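Local atomic coordinates of capsid protein (Penaeus vannamei nodavirus, PDB entry 5YKZ), a protein that is a viral capsid protein whose protruding domain probably pairs with a second copy to form the dimeric spikes on the particle surface. Residues V14-P19 / T110-I115; A25-V30 / T94-V99; I56-A61 / S71-P76. One frame throughout, in Å; residues are numbered along the deposited sequence.

Contact 1: residues V14-P19 / T110-I115; sequences VNFIKP and TGFNII
The ring of Phe-112 reaches Val-14 because its CG sits between its own backbone N and carbonyl carbon (chi1 54°), which sets the ring alongside Val-14, the two side chains pointing the same way. Val-14 keeps CG1 anti to its backbone N, so that this methyl comes to Phe-112 CZ while the other, CG2, turns to CD1 of Ile-114. Its CB stands over the ring face, 4.0 Å from the ring centroid of Phe-112, a CH-pi contact. Phe-16 approaches Phe-112 at about a right angle as a side chain. The two ring planes are inclined at 50°, and CD1 of Phe-112 lies over one face of the Phe-16 ring, 3.5 Å from Phe-16 CE1. At the edge of that ring, OG1 of Thr-110 comes within 3.5 Å of Phe-16 CD2; this hydroxyl is hydrogen-bonded to Tyr-57 OH.

The backbones form a short antiparallel pairing. Val-14 and Phe-112 exchange two hydrogen bonds, and Asn-15 faces Gly-111 in a non-hydrogen-bonded pair whose CA atoms are only 3.9 Å apart. Beyond it the chain leaves the strand, yet Phe-16 N still donates to Thr-110 O at 2.8 Å, in a bond bent to 150° at the hydrogen. One water then gathers Phe-16 O, Thr-110 N and Lys-18 NZ, accepting from both nitrogens. Aromatic and aliphatic carbon thus fills the buried side of this sheet edge, while a backbone bond and a water take up the peptide N and O atoms of Phe-16 and Thr-110.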
# COMPACT_ATOMS: atom_id res chain seq x y z
N VAL B 14 6.48 4.98 8.39
CA VAL B 14 7.93 4.86 8.53
C VAL B 14 8.58 4.74 7.20
O VAL B 14 8.10 3.92 6.37
CB VAL B 14 8.30 3.66 9.40
CG1 VAL B 14 9.80 3.56 9.61
CG2 VAL B 14 7.64 3.82 10.77
N ASN B 15 9.61 5.50 6.87
CA ASN B 15 10.34 5.29 5.65
C ASN B 15 11.21 4.06 5.71
O ASN B 15 11.77 3.73 6.76
CB ASN B 15 11.22 6.49 5.34
CG ASN B 15 10.45 7.72 5.04
OD1 ASN B 15 9.28 7.65 4.60
ND2 ASN B 15 11.10 8.88 5.21
N PHE B 16 11.35 3.38 4.58
CA PHE B 16 12.37 2.36 4.43
C PHE B 16 13.77 2.99 4.47
O PHE B 16 13.96 4.12 4.00
CB PHE B 16 12.20 1.56 3.15
CG PHE B 16 11.13 0.55 3.20
CD1 PHE B 16 11.22 -0.51 4.09
CD2 PHE B 16 10.03 0.58 2.35
CE1 PHE B 16 10.29 -1.51 4.10
CE2 PHE B 16 9.07 -0.41 2.41
CZ PHE B 16 9.18 -1.44 3.26
N ILE B 17 14.72 2.26 5.05
CA ILE B 17 16.16 2.58 4.95
C ILE B 17 16.56 2.64 3.50
O ILE B 17 15.88 2.17 2.55
CB ILE B 17 16.99 1.64 5.78
CG1 ILE B 17 16.86 0.18 5.31
CG2 ILE B 17 16.74 1.82 7.28
CD1 ILE B 17 17.95 -0.72 5.84
N LYS B 18 17.76 3.20 3.35
CA LYS B 18 18.44 3.37 2.05
C LYS B 18 19.70 2.63 2.13
O LYS B 18 20.79 3.20 2.47
CB LYS B 18 18.62 4.85 1.80
CG LYS B 18 17.32 5.62 1.76
CD LYS B 18 17.56 7.08 1.44
CE LYS B 18 16.39 7.96 1.66
NZ LYS B 18 15.36 7.63 0.84
N PRO B 19 19.70 1.34 1.86
CA PRO B 19 20.96 0.57 1.93
C PRO B 19 22.05 1.09 1.05
O PRO B 19 21.84 1.56 -0.04
CB PRO B 19 20.54 -0.84 1.48
CG PRO B 19 19.06 -0.89 1.66
CD PRO B 19 18.55 0.50 1.47
N THR B 110 10.80 5.58 -0.03
CA THR B 110 9.55 4.79 0.05
C THR B 110 9.42 4.39 1.51
O THR B 110 10.31 4.59 2.33
CB THR B 110 9.53 3.61 -0.88
OG1 THR B 110 10.41 2.60 -0.43
CG2 THR B 110 9.84 4.01 -2.31
N GLY B 111 8.28 3.77 1.85
CA GLY B 111 8.01 3.42 3.21
C GLY B 111 6.84 2.51 3.37
O GLY B 111 6.39 1.84 2.42
N PHE B 112 6.35 2.47 4.58
CA PHE B 112 5.27 1.58 4.97
C PHE B 112 4.44 2.21 6.04
O PHE B 112 4.92 3.07 6.81
CB PHE B 112 5.79 0.17 5.39
CG PHE B 112 6.83 0.21 6.47
CD1 PHE B 112 8.16 0.35 6.14
CD2 PHE B 112 6.47 0.02 7.76
CE1 PHE B 112 9.12 0.33 7.13
CE2 PHE B 112 7.45 -0.04 8.75
CZ PHE B 112 8.77 0.13 8.41
N ASN B 113 3.18 1.79 6.11
CA ASN B 113 2.29 2.06 7.22
C ASN B 113 2.29 1.00 8.19
O ASN B 113 2.31 -0.16 7.80
CB ASN B 113 0.87 2.32 6.69
CG ASN B 113 0.83 3.76 6.02
OD1 ASN B 113 1.30 4.73 6.56
ND2 ASN B 113 0.48 3.79 4.92
N ILE B 114 2.33 1.32 9.49
CA ILE B 114 2.24 0.34 10.57
C ILE B 114 0.83 0.39 11.10
O ILE B 114 0.39 1.42 11.65
CB ILE B 114 3.23 0.63 11.68
CG1 ILE B 114 4.66 0.79 11.12
CG2 ILE B 114 3.11 -0.44 12.75
CD1 ILE B 114 5.70 0.94 12.20
N ILE B 115 0.09 -0.66 10.87
CA ILE B 115 -1.36 -0.75 11.11
C ILE B 115 -1.57 -1.59 12.34
O ILE B 115 -0.97 -2.60 12.55
CB ILE B 115 -2.06 -1.38 9.93
CG1 ILE B 115 -1.77 -0.57 8.70
CG2 ILE B 115 -3.55 -1.44 10.20
CD1 ILE B 115 -2.08 -1.19 7.43
O HOH W 1 13.53 5.13 1.38

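Contact 2: residues A25-V30 / T94-V99; sequences AEIQTV and TFDLSV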
# COMPACT_ATOMS: atom_id res chain seq x y z
N ALA B 25 21.45 -7.03 1.69
CA ALA B 25 20.33 -6.70 2.64
C ALA B 25 20.88 -6.11 3.95
O ALA B 25 22.02 -6.51 4.37
CB ALA B 25 19.60 -7.92 2.96
N GLU B 26 20.25 -5.13 4.52
CA GLU B 26 20.60 -4.58 5.82
C GLU B 26 19.39 -4.75 6.74
O GLU B 26 18.22 -4.83 6.32
CB GLU B 26 20.89 -3.08 5.66
CG GLU B 26 22.14 -2.72 4.87
CD GLU B 26 22.40 -1.24 4.69
OE1 GLU B 26 21.80 -0.38 5.46
OE2 GLU B 26 23.30 -0.83 3.87
N ILE B 27 19.63 -4.63 8.03
CA ILE B 27 18.55 -4.54 9.02
C ILE B 27 18.05 -3.15 9.14
O ILE B 27 18.81 -2.18 9.21
CB ILE B 27 19.09 -5.04 10.41
CG1 ILE B 27 19.51 -6.50 10.37
CG2 ILE B 27 18.06 -4.76 11.46
CD1 ILE B 27 18.33 -7.42 10.22
N GLN B 28 16.71 -3.02 9.17
CA GLN B 28 16.01 -1.86 9.61
C GLN B 28 15.32 -2.25 10.87
O GLN B 28 14.45 -3.11 10.90
CB GLN B 28 14.98 -1.38 8.56
CG GLN B 28 14.15 -0.30 9.09
CD GLN B 28 13.41 0.48 8.01
OE1 GLN B 28 13.50 0.21 6.81
NE2 GLN B 28 12.59 1.43 8.44
N THR B 29 15.66 -1.60 11.96
CA THR B 29 15.01 -1.75 13.25
C THR B 29 13.98 -0.75 13.40
O THR B 29 14.19 0.49 13.29
CB THR B 29 16.06 -1.68 14.40
OG1 THR B 29 17.01 -2.70 14.23
CG2 THR B 29 15.43 -1.81 15.77
N VAL B 30 12.73 -1.16 13.65
CA VAL B 30 11.60 -0.30 13.91
C VAL B 30 11.34 -0.32 15.41
O VAL B 30 11.24 -1.38 16.00
CB VAL B 30 10.37 -0.79 13.13
CG1 VAL B 30 9.20 0.06 13.38
CG2 VAL B 30 10.68 -0.84 11.62
N THR B 94 10.05 -3.36 19.64
CA THR B 94 10.81 -3.28 18.41
C THR B 94 10.64 -4.49 17.59
O THR B 94 10.35 -5.58 18.04
CB THR B 94 12.34 -3.02 18.62
OG1 THR B 94 13.07 -4.25 18.76
CG2 THR B 94 12.55 -2.01 19.75
N PHE B 95 10.92 -4.34 16.26
CA PHE B 95 11.11 -5.45 15.38
C PHE B 95 12.08 -5.10 14.30
O PHE B 95 12.28 -3.92 13.98
CB PHE B 95 9.80 -5.98 14.75
CG PHE B 95 9.10 -4.95 13.86
CD1 PHE B 95 9.48 -4.81 12.53
CD2 PHE B 95 7.98 -4.23 14.28
CE1 PHE B 95 8.84 -3.93 11.70
CE2 PHE B 95 7.32 -3.33 13.44
CZ PHE B 95 7.77 -3.18 12.14
N ASP B 96 12.71 -6.08 13.72
CA ASP B 96 13.64 -5.91 12.64
C ASP B 96 13.14 -6.40 11.31
O ASP B 96 12.50 -7.45 11.22
CB ASP B 96 14.97 -6.67 12.93
CG ASP B 96 15.80 -6.11 14.02
OD1 ASP B 96 15.59 -5.03 14.45
OD2 ASP B 96 16.76 -6.82 14.40
N LEU B 97 13.41 -5.66 10.26
CA LEU B 97 13.20 -6.04 8.87
C LEU B 97 14.53 -6.27 8.19
O LEU B 97 15.50 -5.57 8.51
CB LEU B 97 12.44 -4.97 8.11
CG LEU B 97 11.10 -4.56 8.65
CD1 LEU B 97 10.52 -3.44 7.77
CD2 LEU B 97 10.13 -5.69 8.74
N SER B 98 14.56 -7.12 7.24
CA SER B 98 15.68 -7.26 6.30
C SER B 98 15.31 -6.51 5.02
O SER B 98 14.22 -6.87 4.44
CB SER B 98 15.90 -8.69 6.00
OG SER B 98 16.88 -8.90 5.01
N VAL B 99 16.03 -5.53 4.58
CA VAL B 99 15.66 -4.67 3.45
C VAL B 99 16.77 -4.68 2.46
O VAL B 99 17.95 -4.53 2.82
CB VAL B 99 15.44 -3.25 3.94
CG1 VAL B 99 15.03 -2.39 2.74
CG2 VAL B 99 14.38 -3.13 5.01
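One face of the Phe-95 ring carries Val-30, whose CB lies 3.8 Å from the ring centroid of Phe-95 and 17° off the ring normal, a CH-pi contact; at the edge, in the ring plane, is CG of Leu-97. Phe-95 and Val-30 run side by side, and both Val-30 methyls reach the ring, CG2 coming to 3.6 Å from Phe-95 CE1. The second flat group, the carboxylate of Asp-96, is met from above its plane: Thr-29 OG1 donates to Asp-96 OD1 at 2.7 Å, 44° out of that plane. Thr-29 holds OG1 beside its backbone N (chi1 -59°), on the flank turned to Asp-96, and CG2 of Ile-27 packs against the same carboxylate, 3.7 Å from Asp-96 CG.

These side chains belong to two opposite faces of a regular antiparallel pair. Glu-26 with Val-99, Gln-28 with Leu-97 and Val-30 with Phe-95 are hydrogen-bonded pairs, each closed by two backbone bonds; Ile-27 with Ser-98 and Thr-29 with Asp-96 are the non-hydrogen-bonded pairs between them. The face of Ile-27, Thr-29, Asp-96 and Ser-98 is the more exposed one. On the other, Gln-28 extends past Val-99, with OE1 3.9 Å from Val-99 CG2, and its buried amide is satisfied elsewhere, by Ile-17 N and Asn-15 O.

Strand 26-30 is the outermost strand of the sheet on this side within the chain. Strand 95-101 lies between it and strand 58-63, while Phe-112 of strand 111-118 and Leu-41 of strand 38-48 pack on the buried face.

Contact 3: residues I56-A61 / S71-P76; sequences IYILSA and SINMDP
Strands 58-63 and 66-73 make a beta hairpin, and at its open end Ile-58 and Asn-73 lie side by side, their side chains pointing the same way from a non-hydrogen-bonded antiparallel pair. The isoleucine runs along the amide: its CG1 is 3.6 Å from Asn-73 OD1, and its CD1 and CG2 lie near Asn-73 ND2. Two residues before the strand, Ile-56 crosses Asp-75 at a slant. Its CG2 presses on the backbone there, 3.3 Å from Asp-75 N, and its CD1 meets OD2 of the carboxylate, whose OD1 accepts from Thr-77 N. Ile-56 has CG2 anti to its own backbone N and CG1 beside it (chi1 -54°), a setting that sends the two branches to separate parts of Asp-75.

Leu-59 and Ile-72 are a hydrogen-bonded pair on the opposite, buried face of the hairpin, exchanging two backbone bonds. The ring of Tyr-57 slants against Ile-72 there, with CE1 4.0 Å from Ile-72 CG2, and also meets the ring of Phe-50. Ile-72 continues onto Pro-43 and Phe-45 of strand 38-48. Met-74 N donates to Tyr-57 O in a bond of 171° at the hydrogen, next to the pair of Ile-58 and Asn-73. The Met-74 side chain leads away from residues 56-61 and packs on Thr-79 of the second subunit, placing this end of the hairpin at the dimer interface.

A water donates to Leu-59 O and is hydrogen-bonded to Ser-71 OG. Asn-73 closes an Asx turn, its OD1 accepting from Asp-75 N at 2.9 Å.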
# COMPACT_ATOMS: atom_id res chain seq x y z
N ILE B 56 16.64 0.91 -12.05
CA ILE B 56 15.32 0.64 -11.48
C ILE B 56 15.42 0.62 -9.93
O ILE B 56 16.22 -0.13 -9.39
CB ILE B 56 14.78 -0.62 -12.00
CG1 ILE B 56 14.76 -0.70 -13.58
CG2 ILE B 56 13.34 -0.85 -11.48
CD1 ILE B 56 14.45 -2.10 -14.11
N TYR B 57 14.52 1.34 -9.28
CA TYR B 57 14.31 1.24 -7.83
C TYR B 57 13.60 -0.08 -7.58
O TYR B 57 12.44 -0.26 -8.03
CB TYR B 57 13.47 2.39 -7.33
CG TYR B 57 13.29 2.39 -5.83
CD1 TYR B 57 12.34 1.64 -5.22
CD2 TYR B 57 14.09 3.15 -5.02
CE1 TYR B 57 12.21 1.59 -3.84
CE2 TYR B 57 13.96 3.18 -3.65
CZ TYR B 57 13.02 2.34 -3.06
OH TYR B 57 12.87 2.29 -1.68
N ILE B 58 14.24 -1.03 -6.88
CA ILE B 58 13.68 -2.30 -6.50
C ILE B 58 14.03 -2.59 -5.08
O ILE B 58 15.22 -2.81 -4.76
CB ILE B 58 14.23 -3.46 -7.40
CG1 ILE B 58 14.02 -3.17 -8.91
CG2 ILE B 58 13.50 -4.75 -7.03
CD1 ILE B 58 14.54 -4.24 -9.86
N LEU B 59 13.03 -2.59 -4.23
CA LEU B 59 13.19 -2.85 -2.81
C LEU B 59 12.44 -4.09 -2.46
O LEU B 59 11.24 -4.26 -2.91
CB LEU B 59 12.69 -1.65 -2.00
CG LEU B 59 12.74 -1.81 -0.47
CD1 LEU B 59 13.00 -0.51 0.21
CD2 LEU B 59 11.40 -2.37 0.04
N SER B 60 12.97 -4.91 -1.60
CA SER B 60 12.24 -6.00 -0.98
C SER B 60 12.49 -5.93 0.53
O SER B 60 13.63 -5.70 0.93
CB SER B 60 12.76 -7.31 -1.51
OG SER B 60 11.97 -8.40 -1.11
N ALA B 61 11.45 -6.17 1.31
CA ALA B 61 11.56 -6.16 2.78
C ALA B 61 10.87 -7.35 3.29
O ALA B 61 9.69 -7.62 2.98
CB ALA B 61 11.02 -4.93 3.34
N SER B 71 7.16 -5.76 -1.58
CA SER B 71 7.87 -5.59 -2.80
C SER B 71 7.52 -4.25 -3.43
O SER B 71 6.32 -3.96 -3.65
CB SER B 71 7.51 -6.68 -3.81
OG SER B 71 8.00 -6.37 -5.07
N ILE B 72 8.52 -3.44 -3.71
CA ILE B 72 8.36 -2.19 -4.47
C ILE B 72 9.32 -2.28 -5.61
O ILE B 72 10.55 -2.06 -5.44
CB ILE B 72 8.61 -0.92 -3.60
CG1 ILE B 72 7.65 -0.85 -2.43
CG2 ILE B 72 8.52 0.27 -4.49
CD1 ILE B 72 7.84 0.27 -1.47
N ASN B 73 8.86 -2.58 -6.79
CA ASN B 73 9.66 -2.75 -8.01
C ASN B 73 9.11 -1.75 -9.01
O ASN B 73 7.99 -1.91 -9.52
CB ASN B 73 9.66 -4.19 -8.51
CG ASN B 73 10.52 -4.30 -9.75
OD1 ASN B 73 10.76 -3.42 -10.44
ND2 ASN B 73 10.98 -5.55 -9.99
N MET B 74 9.87 -0.70 -9.29
CA MET B 74 9.45 0.35 -10.14
C MET B 74 9.82 0.09 -11.65
O MET B 74 9.80 1.00 -12.44
CB MET B 74 9.89 1.69 -9.65
CG MET B 74 9.32 2.01 -8.27
SD MET B 74 7.61 1.69 -7.98
CE MET B 74 7.02 2.77 -9.00
N ASP B 75 10.12 -1.11 -12.02
CA ASP B 75 10.40 -1.45 -13.45
C ASP B 75 9.21 -0.97 -14.28
O ASP B 75 8.09 -1.41 -14.04
CB ASP B 75 10.59 -2.92 -13.57
CG ASP B 75 11.06 -3.41 -14.97
OD1 ASP B 75 10.62 -2.77 -15.96
OD2 ASP B 75 11.77 -4.40 -14.98
N PRO B 76 9.44 -0.16 -15.30
CA PRO B 76 8.28 0.31 -16.05
C PRO B 76 7.55 -0.76 -16.81
O PRO B 76 6.33 -0.59 -17.20
CB PRO B 76 8.86 1.29 -17.05
CG PRO B 76 10.27 1.42 -16.83
CD PRO B 76 10.67 0.50 -15.68
O HOH W 2 10.70 -6.03 -5.06

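From the N terminus, strand 7-15 runs into contact 1, whose partner is strand 111-118, near the C terminus, and which so closes the longest loop, spanning nearly the whole domain. Strand 26-30 opens contact 2, completed by strand 95-101 and nested inside contact 1; contact 3, the hairpin of 58-63 and 66-73, nests inside both, and none cross. All three reach one antiparallel sheet: contacts 1 and 2 involve its two outermost strands within the chain, contact 3 two of its interior strands. Glu-26 packs on Pro-19, joining contacts 1 and 2. Phe-16 packs on Leu-59 and Ala-61, and Val-99 on Leu-59, bringing the three together in the interior.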